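Local coordinates for putative type VI secretion protein (Escherichia coli, PDB 4HH5) that probably hydrolyses ATP, in its full-length form, to recycle the sheath of the type VI secretion system, and is represented here by its helical N-terminal domain, at residues L55-R60 with D153-E158; N95-Q100 with V116-A121; S106-E111 with L140-L145; G120-T123 with L128-C131. All coordinates share one frame; numbering follows the deposited sequence.

Interaction 1 of 4, residues L55-R60 with D153-E158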
loop_
_atom_site.group_PDB
_atom_site.type_symbol
_atom_site.label_atom_id
_atom_site.label_comp_id
_atom_site.label_asym_id
_atom_site.label_seq_id
_atom_site.Cartn_x
_atom_site.Cartn_y
_atom_site.Cartn_z
ATOM N N LEU A 55 -4.992 -1.517 -7.201
ATOM C CA LEU A 55 -5.168 -0.062 -7.268
ATOM C C LEU A 55 -5.418 0.437 -8.687
ATOM O O LEU A 55 -6.336 1.238 -8.898
ATOM C CB LEU A 55 -3.953 0.673 -6.676
ATOM C CG LEU A 55 -3.765 0.651 -5.164
ATOM C CD1 LEU A 55 -2.454 1.332 -4.795
ATOM C CD2 LEU A 55 -4.910 1.374 -4.439
ATOM N N THR A 56 -4.591 -0.024 -9.649
ATOM C CA THR A 56 -4.693 0.336 -11.073
ATOM C C THR A 56 -6.018 -0.141 -11.669
ATOM O O THR A 56 -6.658 0.616 -12.403
ATOM C CB THR A 56 -3.468 -0.187 -11.853
ATOM O OG1 THR A 56 -2.301 0.428 -11.305
ATOM C CG2 THR A 56 -3.553 0.097 -13.361
ATOM N N VAL A 57 -6.433 -1.373 -11.343
ATOM C CA VAL A 57 -7.706 -1.962 -11.809
ATOM C C VAL A 57 -8.897 -1.094 -11.338
ATOM O O VAL A 57 -9.796 -0.787 -12.129
ATOM C CB VAL A 57 -7.832 -3.452 -11.380
ATOM C CG1 VAL A 57 -9.246 -3.997 -11.610
ATOM C CG2 VAL A 57 -6.800 -4.313 -12.113
ATOM N N LEU A 58 -8.883 -0.693 -10.064
ATOM C CA LEU A 58 -9.929 0.145 -9.472
ATOM C C LEU A 58 -9.944 1.545 -10.085
ATOM O O LEU A 58 -11.019 2.036 -10.443
ATOM C CB LEU A 58 -9.804 0.180 -7.941
ATOM C CG LEU A 58 -10.036 -1.166 -7.236
ATOM C CD1 LEU A 58 -9.567 -1.117 -5.797
ATOM C CD2 LEU A 58 -11.482 -1.609 -7.314
ATOM N N GLY A 59 -8.751 2.119 -10.291
ATOM C CA GLY A 59 -8.569 3.419 -10.935
ATOM C C GLY A 59 -9.143 3.445 -12.335
ATOM O O GLY A 59 -9.836 4.395 -12.712
ATOM N N ARG A 60 -8.896 2.373 -13.102
ATOM C CA ARG A 60 -9.419 2.216 -14.457
ATOM C C ARG A 60 -10.949 2.053 -14.424
ATOM O O ARG A 60 -11.653 2.744 -15.165
ATOM C CB ARG A 60 -8.736 1.024 -15.167
ATOM C CG ARG A 60 -9.287 0.758 -16.574
ATOM C CD ARG A 60 -8.435 -0.186 -17.396
ATOM N NE ARG A 60 -8.496 -1.563 -16.903
ATOM C CZ ARG A 60 -7.493 -2.185 -16.290
ATOM N NH1 ARG A 60 -6.333 -1.564 -16.100
ATOM N NH2 ARG A 60 -7.636 -3.436 -15.873
ATOM N N ASP A 153 -9.954 -10.250 -9.281
ATOM C CA ASP A 153 -9.413 -11.564 -9.616
ATOM C C ASP A 153 -9.356 -11.813 -11.138
ATOM O O ASP A 153 -8.565 -12.635 -11.594
ATOM C CB ASP A 153 -10.155 -12.670 -8.847
ATOM C CG ASP A 153 -9.826 -12.722 -7.358
ATOM O OD1 ASP A 153 -8.872 -12.026 -6.928
ATOM O OD2 ASP A 153 -10.498 -13.481 -6.629
ATOM N N ALA A 154 -10.155 -11.077 -11.926
ATOM C CA ALA A 154 -10.134 -11.231 -13.378
ATOM C C ALA A 154 -9.132 -10.281 -14.062
ATOM O O ALA A 154 -8.656 -10.592 -15.150
ATOM C CB ALA A 154 -11.525 -11.004 -13.948
ATOM N N GLN A 155 -8.818 -9.128 -13.432
ATOM C CA GLN A 155 -7.983 -8.100 -14.069
ATOM C C GLN A 155 -6.632 -7.754 -13.435
ATOM O O GLN A 155 -5.780 -7.185 -14.111
ATOM C CB GLN A 155 -8.815 -6.812 -14.229
ATOM C CG GLN A 155 -10.135 -6.987 -14.988
ATOM C CD GLN A 155 -10.843 -5.679 -15.249
ATOM O OE1 GLN A 155 -10.313 -4.594 -15.014
ATOM N NE2 GLN A 155 -12.049 -5.753 -15.784
ATOM N N SER A 156 -6.458 -8.006 -12.142
ATOM C CA SER A 156 -5.238 -7.626 -11.429
ATOM C C SER A 156 -4.148 -8.683 -11.537
ATOM O O SER A 156 -4.458 -9.869 -11.559
ATOM C CB SER A 156 -5.567 -7.364 -9.959
ATOM O OG SER A 156 -4.426 -7.042 -9.183
ATOM N N ASP A 157 -2.869 -8.253 -11.534
ATOM C CA ASP A 157 -1.708 -9.159 -11.523
ATOM C C ASP A 157 -1.573 -9.833 -10.139
ATOM O O ASP A 157 -0.801 -10.780 -9.993
ATOM C CB ASP A 157 -0.413 -8.401 -11.880
ATOM C CG ASP A 157 -0.029 -8.438 -13.354
ATOM O OD1 ASP A 157 -0.894 -8.785 -14.189
ATOM O OD2 ASP A 157 1.128 -8.101 -13.671
ATOM N N GLU A 158 -2.339 -9.351 -9.133
ATOM C CA GLU A 158 -2.376 -9.889 -7.760
ATOM C C GLU A 158 -3.445 -10.998 -7.587
ATOM O O GLU A 158 -3.730 -11.425 -6.462
ATOM C CB GLU A 158 -2.666 -8.761 -6.761
ATOM C CG GLU A 158 -1.671 -7.624 -6.790
ATOM C CD GLU A 158 -1.970 -6.585 -5.734
ATOM O OE1 GLU A 158 -1.666 -6.839 -4.548
ATOM O OE2 GLU A 158 -2.523 -5.522 -6.089
HETATM O O HOH W 1 -10.799 -2.061 -14.406
#
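Arg-60 and Gln-155 meet through one hydrogen bond, given by NH2 of the arginine to OE1 of the glutamine over 3.0 Å. It is bent, 143° at the hydrogen, and the donor stands above the amide plane, 37° out of it, rather than on a carbonyl lone pair. A bend at chi3 (70°) brings the guanidinium round to this oxygen. A water gives to Gln-155 OE1 at 2.6 Å and to Val-57 O at 2.8 Å, so OE1 takes two donors. Beside this polar edge Val-57 turns both methyls to the other segment. Val-57 CG1 comes within 3.6 Å of Gln-155 OE1, while CG2 rests against the peptide after Gln-155 and lies 3.9 Å from Ser-156 CB. Val-57 thus covers the C-terminal end of helix 149-155 in this Clp N-terminal domain, where Ser-156 is the first residue to leave helical geometry. There an ST turn forms: Glu-158 N gives to Ser-156 OG over 3.1 Å. That hydroxyl is also bonded to Asp-54 OD1, at the start of helix 54-61, and Glu-158 OE2 bonds Asp-54 N and Ser-115 OG. Val-57 also packs on Leu-151 and Leu-152 of helix 149-155.

Interaction 2 of 4, residues N95-Q100 with V116-A121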
loop_
_atom_site.group_PDB
_atom_site.type_symbol
_atom_site.label_atom_id
_atom_site.label_comp_id
_atom_site.label_asym_id
_atom_site.label_seq_id
_atom_site.Cartn_x
_atom_site.Cartn_y
_atom_site.Cartn_z
ATOM N N ASN A 95 3.651 0.678 9.795
ATOM C CA ASN A 95 3.463 -0.499 10.659
ATOM C C ASN A 95 1.972 -0.651 10.976
ATOM O O ASN A 95 1.460 -1.762 10.954
ATOM C CB ASN A 95 4.266 -0.372 11.965
ATOM C CG ASN A 95 5.762 -0.477 11.803
ATOM O OD1 ASN A 95 6.278 -1.342 11.094
ATOM N ND2 ASN A 95 6.496 0.372 12.509
ATOM N N ALA A 96 1.278 0.479 11.232
ATOM C CA ALA A 96 -0.164 0.533 11.501
ATOM C C ALA A 96 -0.974 0.106 10.263
ATOM O O ALA A 96 -1.890 -0.696 10.403
ATOM C CB ALA A 96 -0.564 1.933 11.931
ATOM N N LEU A 97 -0.616 0.614 9.055
ATOM C CA LEU A 97 -1.292 0.255 7.796
ATOM C C LEU A 97 -1.133 -1.241 7.502
ATOM O O LEU A 97 -2.108 -1.897 7.156
ATOM C CB LEU A 97 -0.783 1.108 6.610
ATOM C CG LEU A 97 -1.299 0.723 5.199
ATOM C CD1 LEU A 97 -2.764 1.122 5.010
ATOM C CD2 LEU A 97 -0.446 1.359 4.113
ATOM N N LEU A 98 0.082 -1.773 7.684
ATOM C CA LEU A 98 0.420 -3.183 7.454
ATOM C C LEU A 98 -0.420 -4.102 8.344
ATOM O O LEU A 98 -0.998 -5.063 7.862
ATOM C CB LEU A 98 1.909 -3.386 7.787
ATOM C CG LEU A 98 2.760 -4.442 7.062
ATOM C CD1 LEU A 98 1.979 -5.291 6.052
ATOM C CD2 LEU A 98 3.946 -3.790 6.414
ATOM N N LYS A 99 -0.456 -3.799 9.636
ATOM C CA LYS A 99 -1.177 -4.533 10.675
ATOM C C LYS A 99 -2.689 -4.500 10.431
ATOM O O LYS A 99 -3.343 -5.539 10.516
ATOM C CB LYS A 99 -0.749 -3.947 12.037
ATOM C CG LYS A 99 -1.679 -4.061 13.214
ATOM C CD LYS A 99 -1.001 -3.457 14.434
ATOM C CE LYS A 99 -1.958 -3.143 15.552
ATOM N NZ LYS A 99 -1.263 -2.464 16.677
ATOM N N GLN A 100 -3.230 -3.321 10.089
ATOM C CA GLN A 100 -4.658 -3.184 9.799
ATOM C C GLN A 100 -5.070 -3.880 8.513
ATOM O O GLN A 100 -6.154 -4.469 8.463
ATOM C CB GLN A 100 -5.091 -1.723 9.834
ATOM C CG GLN A 100 -5.176 -1.235 11.292
ATOM C CD GLN A 100 -5.616 0.189 11.447
ATOM O OE1 GLN A 100 -5.439 1.023 10.556
ATOM N NE2 GLN A 100 -6.200 0.500 12.600
ATOM N N VAL A 116 -5.505 -4.292 -2.369
ATOM C CA VAL A 116 -6.899 -3.974 -2.021
ATOM C C VAL A 116 -7.106 -3.974 -0.497
ATOM O O VAL A 116 -7.944 -3.224 -0.015
ATOM C CB VAL A 116 -7.951 -4.840 -2.777
ATOM C CG1 VAL A 116 -7.999 -6.271 -2.241
ATOM C CG2 VAL A 116 -9.335 -4.193 -2.726
ATOM N N HIS A 117 -6.329 -4.796 0.253
ATOM C CA HIS A 117 -6.407 -4.851 1.724
ATOM C C HIS A 117 -5.766 -3.616 2.326
ATOM O O HIS A 117 -6.256 -3.110 3.332
ATOM C CB HIS A 117 -5.773 -6.134 2.292
ATOM C CG HIS A 117 -6.392 -7.389 1.755
ATOM N ND1 HIS A 117 -5.616 -8.455 1.347
ATOM C CD2 HIS A 117 -7.698 -7.704 1.581
ATOM C CE1 HIS A 117 -6.467 -9.384 0.940
ATOM N NE2 HIS A 117 -7.732 -8.967 1.046
ATOM N N LEU A 118 -4.694 -3.110 1.691
ATOM C CA LEU A 118 -4.042 -1.864 2.105
ATOM C C LEU A 118 -5.033 -0.729 1.843
ATOM O O LEU A 118 -5.139 0.186 2.653
ATOM C CB LEU A 118 -2.747 -1.611 1.304
ATOM C CG LEU A 118 -1.653 -2.703 1.365
ATOM C CD1 LEU A 118 -0.530 -2.407 0.368
ATOM C CD2 LEU A 118 -1.060 -2.815 2.757
ATOM N N LEU A 119 -5.802 -0.823 0.731
ATOM C CA LEU A 119 -6.804 0.182 0.395
ATOM C C LEU A 119 -7.965 0.138 1.383
ATOM O O LEU A 119 -8.412 1.189 1.844
ATOM C CB LEU A 119 -7.289 0.043 -1.057
ATOM C CG LEU A 119 -8.174 1.170 -1.558
ATOM C CD1 LEU A 119 -7.422 2.500 -1.581
ATOM C CD2 LEU A 119 -8.707 0.854 -2.921
ATOM N N GLY A 120 -8.388 -1.071 1.748
ATOM C CA GLY A 120 -9.443 -1.282 2.732
ATOM C C GLY A 120 -9.076 -0.710 4.084
ATOM O O GLY A 120 -9.898 -0.051 4.731
ATOM N N ALA A 121 -7.812 -0.916 4.493
ATOM C CA ALA A 121 -7.275 -0.387 5.741
ATOM C C ALA A 121 -7.267 1.155 5.697
ATOM O O ALA A 121 -7.743 1.794 6.635
ATOM C CB ALA A 121 -5.874 -0.924 5.978
HETATM O O HOH W 2 -7.720 0.763 9.114
#
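Leu-97 fills the tight part of this crossing. Its CG lies anti to the backbone N (chi1 173°), a turn that carries Leu-97 CD1 across to the helix opposite, where it sits 3.8 Å from Ala-121 CB and 3.5 Å from the carbonyl O of Leu-118. Leu-118 answers from its own side: its CD2 approaches Leu-97 CG at 4.3 Å, a looser touch. Trp-43 of helix 40-50 packs on both leucines and continues the buried apolar layer. Ala-121, its CB pointing toward the partner helix, lets the backbones close in; the CA atoms of Gln-100 and Ala-121 are 5.6 Å apart, and their CB atoms meet at 4.0 Å. Beyond that pair the contact turns polar and thinner. The Gln-100 chain runs out extended to a partly exposed amide, and a water gives to Ala-121 O at 2.7 Å and, weakly, to Gln-100 OE1, which is also hydrogen-bonded to Asn-125 ND2. No direct hydrogen bond joins the segments. The axes of segments 95-100 and 116-121 come within 8.7 Å at 111°; here the successive helices 92-107 and 115-124 pack across one another around a small alanine, part of the all-helical core of the Clp N-terminal domain.

Interaction 3 of 4, residues S106-E111 with L140-L145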
loop_
_atom_site.group_PDB
_atom_site.type_symbol
_atom_site.label_atom_id
_atom_site.label_comp_id
_atom_site.label_asym_id
_atom_site.label_seq_id
_atom_site.Cartn_x
_atom_site.Cartn_y
_atom_site.Cartn_z
ATOM N N SER A 106 -7.340 -11.113 7.041
ATOM C CA SER A 106 -7.620 -12.272 7.893
ATOM C C SER A 106 -9.096 -12.413 8.248
ATOM O O SER A 106 -9.585 -13.538 8.301
ATOM C CB SER A 106 -6.716 -12.305 9.119
ATOM O OG SER A 106 -6.811 -11.112 9.876
ATOM N N LEU A 107 -9.826 -11.282 8.391
ATOM C CA LEU A 107 -11.274 -11.290 8.641
ATOM C C LEU A 107 -12.063 -11.785 7.419
ATOM O O LEU A 107 -13.201 -12.232 7.567
ATOM C CB LEU A 107 -11.783 -9.920 9.112
ATOM C CG LEU A 107 -11.574 -9.586 10.589
ATOM C CD1 LEU A 107 -11.666 -8.085 10.820
ATOM C CD2 LEU A 107 -12.592 -10.295 11.472
ATOM N N GLN A 108 -11.443 -11.728 6.219
ATOM C CA GLN A 108 -12.021 -12.236 4.973
ATOM C C GLN A 108 -11.616 -13.705 4.726
ATOM O O GLN A 108 -12.081 -14.305 3.762
ATOM C CB GLN A 108 -11.589 -11.375 3.779
ATOM C CG GLN A 108 -12.201 -9.985 3.728
ATOM C CD GLN A 108 -11.682 -9.183 2.559
ATOM O OE1 GLN A 108 -11.163 -9.717 1.574
ATOM N NE2 GLN A 108 -11.817 -7.878 2.641
ATOM N N GLY A 109 -10.762 -14.258 5.590
ATOM C CA GLY A 109 -10.280 -15.632 5.478
ATOM C C GLY A 109 -9.103 -15.794 4.535
ATOM O O GLY A 109 -8.793 -16.912 4.119
ATOM N N GLU A 110 -8.427 -14.678 4.199
ATOM C CA GLU A 110 -7.269 -14.668 3.301
ATOM C C GLU A 110 -5.989 -14.918 4.100
ATOM O O GLU A 110 -5.933 -14.572 5.280
ATOM C CB GLU A 110 -7.169 -13.333 2.542
ATOM C CG GLU A 110 -8.500 -12.818 2.017
ATOM C CD GLU A 110 -8.658 -12.797 0.514
ATOM O OE1 GLU A 110 -8.481 -11.711 -0.084
ATOM O OE2 GLU A 110 -9.006 -13.852 -0.062
ATOM N N GLU A 111 -4.972 -15.519 3.462
ATOM C CA GLU A 111 -3.678 -15.846 4.090
ATOM C C GLU A 111 -2.606 -14.838 3.699
ATOM O O GLU A 111 -1.559 -14.777 4.349
ATOM C CB GLU A 111 -3.203 -17.253 3.674
ATOM C CG GLU A 111 -4.168 -18.381 3.995
ATOM C CD GLU A 111 -4.089 -18.951 5.397
ATOM O OE1 GLU A 111 -2.962 -19.221 5.876
ATOM O OE2 GLU A 111 -5.164 -19.189 5.994
ATOM N N LEU A 140 -14.143 4.488 -2.214
ATOM C CA LEU A 140 -14.789 3.178 -2.102
ATOM C C LEU A 140 -14.766 2.722 -0.652
ATOM O O LEU A 140 -13.779 2.936 0.038
ATOM C CB LEU A 140 -14.089 2.128 -3.000
ATOM C CG LEU A 140 -14.029 2.419 -4.508
ATOM C CD1 LEU A 140 -12.916 1.633 -5.169
ATOM C CD2 LEU A 140 -15.368 2.140 -5.188
ATOM N N SER A 141 -15.867 2.137 -0.175
ATOM C CA SER A 141 -15.950 1.609 1.181
ATOM C C SER A 141 -15.356 0.192 1.203
ATOM O O SER A 141 -15.191 -0.413 0.138
ATOM C CB SER A 141 -17.399 1.558 1.630
ATOM O OG SER A 141 -18.095 0.585 0.871
ATOM N N GLN A 142 -15.101 -0.362 2.403
ATOM C CA GLN A 142 -14.591 -1.733 2.534
ATOM C C GLN A 142 -15.597 -2.740 1.983
ATOM O O GLN A 142 -15.190 -3.712 1.335
ATOM C CB GLN A 142 -14.211 -2.054 3.995
ATOM C CG GLN A 142 -13.644 -3.472 4.234
ATOM C CD GLN A 142 -12.562 -3.873 3.251
ATOM O OE1 GLN A 142 -11.475 -3.314 3.228
ATOM N NE2 GLN A 142 -12.833 -4.863 2.422
ATOM N N SER A 143 -16.908 -2.484 2.185
ATOM C CA SER A 143 -17.963 -3.366 1.670
ATOM C C SER A 143 -17.952 -3.383 0.144
ATOM O O SER A 143 -18.078 -4.456 -0.440
ATOM C CB SER A 143 -19.339 -3.001 2.223
ATOM O OG SER A 143 -19.574 -1.605 2.156
ATOM N N GLN A 144 -17.711 -2.220 -0.498
ATOM C CA GLN A 144 -17.612 -2.136 -1.959
ATOM C C GLN A 144 -16.388 -2.890 -2.477
ATOM O O GLN A 144 -16.491 -3.610 -3.469
ATOM C CB GLN A 144 -17.634 -0.681 -2.446
ATOM C CG GLN A 144 -19.017 -0.041 -2.297
ATOM C CD GLN A 144 -19.028 1.441 -2.560
ATOM O OE1 GLN A 144 -18.060 2.158 -2.301
ATOM N NE2 GLN A 144 -20.150 1.940 -3.046
ATOM N N LEU A 145 -15.244 -2.752 -1.794
ATOM C CA LEU A 145 -14.001 -3.442 -2.176
ATOM C C LEU A 145 -14.151 -4.955 -2.132
ATOM O O LEU A 145 -13.655 -5.657 -3.018
ATOM C CB LEU A 145 -12.830 -2.994 -1.282
ATOM C CG LEU A 145 -12.407 -1.537 -1.423
ATOM C CD1 LEU A 145 -11.423 -1.166 -0.350
ATOM C CD2 LEU A 145 -11.861 -1.239 -2.815
#
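Gln-108 reaches Gln-142 from the Schellman motif that finishes helix 92-107, and Gln-142 stands in the first turn of helix 142-147, so two helix termini of the Clp N-terminal domain approach each other at the surface. The side chains come from opposite directions. Gln-108 runs extended beyond CG, whereas the chain of Gln-142 starts with CG anti to the backbone N and then bends at chi2 (48°). Their amide nitrogens end up 3.2 Å apart, Gln-108 NE2 to Gln-142 NE2, with the planes turned 55° against each other. Two donors face each other here, and no hydrogen bond results. As an amide's N and O are hard to tell apart in electron density, the nitrogen-to-nitrogen approach is best treated as doubtful. The contact is slight, with 55 Å² buried in all. Each side chain also has other neighbours: Gln-108 touches His-117 of helix 115-124, and Gln-142 touches Val-104 of helix 92-107. On one side the Schellman turn holds the backbone, Gly-109 taking a positive phi and its N giving to Ser-106 O at 3.0 Å. On the other, Ser-141 occupies the N-cap position, and its backbone N gives to Gln-144 OE1 over 3.1 Å in a nearly straight bond, 167° at the hydrogen.

Interaction 4 of 4, residues G120-T123 with L128-C131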
loop_
_atom_site.group_PDB
_atom_site.type_symbol
_atom_site.label_atom_id
_atom_site.label_comp_id
_atom_site.label_asym_id
_atom_site.label_seq_id
_atom_site.Cartn_x
_atom_site.Cartn_y
_atom_site.Cartn_z
ATOM N N GLY A 120 -8.388 -1.071 1.748
ATOM C CA GLY A 120 -9.443 -1.282 2.732
ATOM C C GLY A 120 -9.076 -0.710 4.084
ATOM O O GLY A 120 -9.898 -0.051 4.731
ATOM N N ALA A 121 -7.812 -0.916 4.493
ATOM C CA ALA A 121 -7.275 -0.387 5.741
ATOM C C ALA A 121 -7.267 1.155 5.697
ATOM O O ALA A 121 -7.743 1.794 6.635
ATOM C CB ALA A 121 -5.874 -0.924 5.978
ATOM N N LEU A 122 -6.809 1.729 4.573
ATOM C CA LEU A 122 -6.735 3.172 4.336
ATOM C C LEU A 122 -8.090 3.887 4.362
ATOM O O LEU A 122 -8.198 4.963 4.953
ATOM C CB LEU A 122 -6.005 3.466 3.018
ATOM C CG LEU A 122 -5.519 4.898 2.839
ATOM C CD1 LEU A 122 -4.347 5.196 3.783
ATOM C CD2 LEU A 122 -5.146 5.168 1.385
ATOM N N THR A 123 -9.114 3.301 3.727
ATOM C CA THR A 123 -10.456 3.894 3.673
ATOM C C THR A 123 -11.141 3.943 5.058
ATOM O O THR A 123 -11.995 4.801 5.293
ATOM C CB THR A 123 -11.279 3.265 2.524
ATOM O OG1 THR A 123 -12.340 4.145 2.146
ATOM C CG2 THR A 123 -11.822 1.886 2.862
ATOM N N LEU A 128 -3.849 7.690 7.983
ATOM C CA LEU A 128 -2.590 6.963 7.776
ATOM C C LEU A 128 -1.777 7.620 6.641
ATOM O O LEU A 128 -0.574 7.387 6.529
ATOM C CB LEU A 128 -2.840 5.483 7.471
ATOM C CG LEU A 128 -3.317 4.609 8.636
ATOM C CD1 LEU A 128 -3.726 3.252 8.144
ATOM C CD2 LEU A 128 -2.249 4.483 9.733
ATOM N N VAL A 129 -2.446 8.424 5.802
ATOM C CA VAL A 129 -1.811 9.201 4.732
ATOM C C VAL A 129 -2.006 10.689 5.012
ATOM O O VAL A 129 -3.044 11.079 5.547
ATOM C CB VAL A 129 -2.239 8.828 3.283
ATOM C CG1 VAL A 129 -1.666 7.479 2.853
ATOM C CG2 VAL A 129 -3.758 8.886 3.086
ATOM N N ARG A 130 -1.007 11.505 4.657
ATOM C CA ARG A 130 -1.051 12.959 4.780
ATOM C C ARG A 130 -0.698 13.547 3.407
ATOM O O ARG A 130 0.273 14.293 3.258
ATOM C CB ARG A 130 -0.078 13.432 5.855
ATOM N N CYS A 131 -1.478 13.151 2.388
ATOM C CA CYS A 131 -1.313 13.588 1.007
ATOM C C CYS A 131 -2.704 13.795 0.404
ATOM O O CYS A 131 -3.409 12.822 0.137
ATOM C CB CYS A 131 -0.483 12.580 0.212
ATOM S SG CYS A 131 -0.247 13.029 -1.526
#
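Leu-122 points its CG anti to the backbone N (chi1 -164°), and chi2 of 71° then swings CD1 out to the loop that follows the helix, where Val-129 waits. In the valine, chi1 of -72° sets CG1 anti to the carbonyl carbon and CG2 between the backbone N and that carbon, which turns both methyls toward the leucine. CD1 of Leu-122 rests against them, 3.6 Å from CG1 and 3.8 Å from CG2 of Val-129. The two side chains cross at about a right angle, the leucine presenting the end of one branch rather than its flank. The same Leu-122 CD1 also touches the root of the neighbouring residue, Leu-128 CB, at 4.0 Å. CD1 makes the closest touches, with CD2 of the same leucine a looser second neighbour; the contact is apolar throughout and has no hydrogen bond between the segments. The chain comes back close to its own helix here: the CA atoms of Leu-122 and Leu-128 are 6.6 Å apart. Leu-128 still belongs to a short 3-10 turn, and at Val-129 the backbone opens into an extended course. In this Clp N-terminal domain, the loop after helix 115-124 folds back here among several helices. The far end of Leu-128 packs against helix 92-107 on Ala-96, Leu-97 and Gln-100. Val-129 lies on Pro-40, Glu-41 and Leu-44 of helix 40-50, and Arg-130 N bonds Glu-41 OE2, while Cys-131 touches Ser-72 and Trp-76 of helix 66-78.

Overall arrangement
From the N terminus, the chain first enters interaction 1 at 55-60 and completes it only at 153-158, closing a loop of 92 intervening residues that holds the other three contacts. Within it, interaction 2 joins helices 92-107 and 115-124. Interaction 3 starts at the end of the former and finishes at 140-145, so its segments alternate with those of interaction 2. Interaction 4 sets out from 120-123, sharing Gly-120 and Ala-121 with interaction 2, and turns back within the loop of interaction 3. Leu-58 joins interaction 1 to interactions 2 and 3, packing on Leu-119 and Leu-145; Leu-128 meets helix 92-107, and Leu-140 O probably bonds Thr-123 OG1.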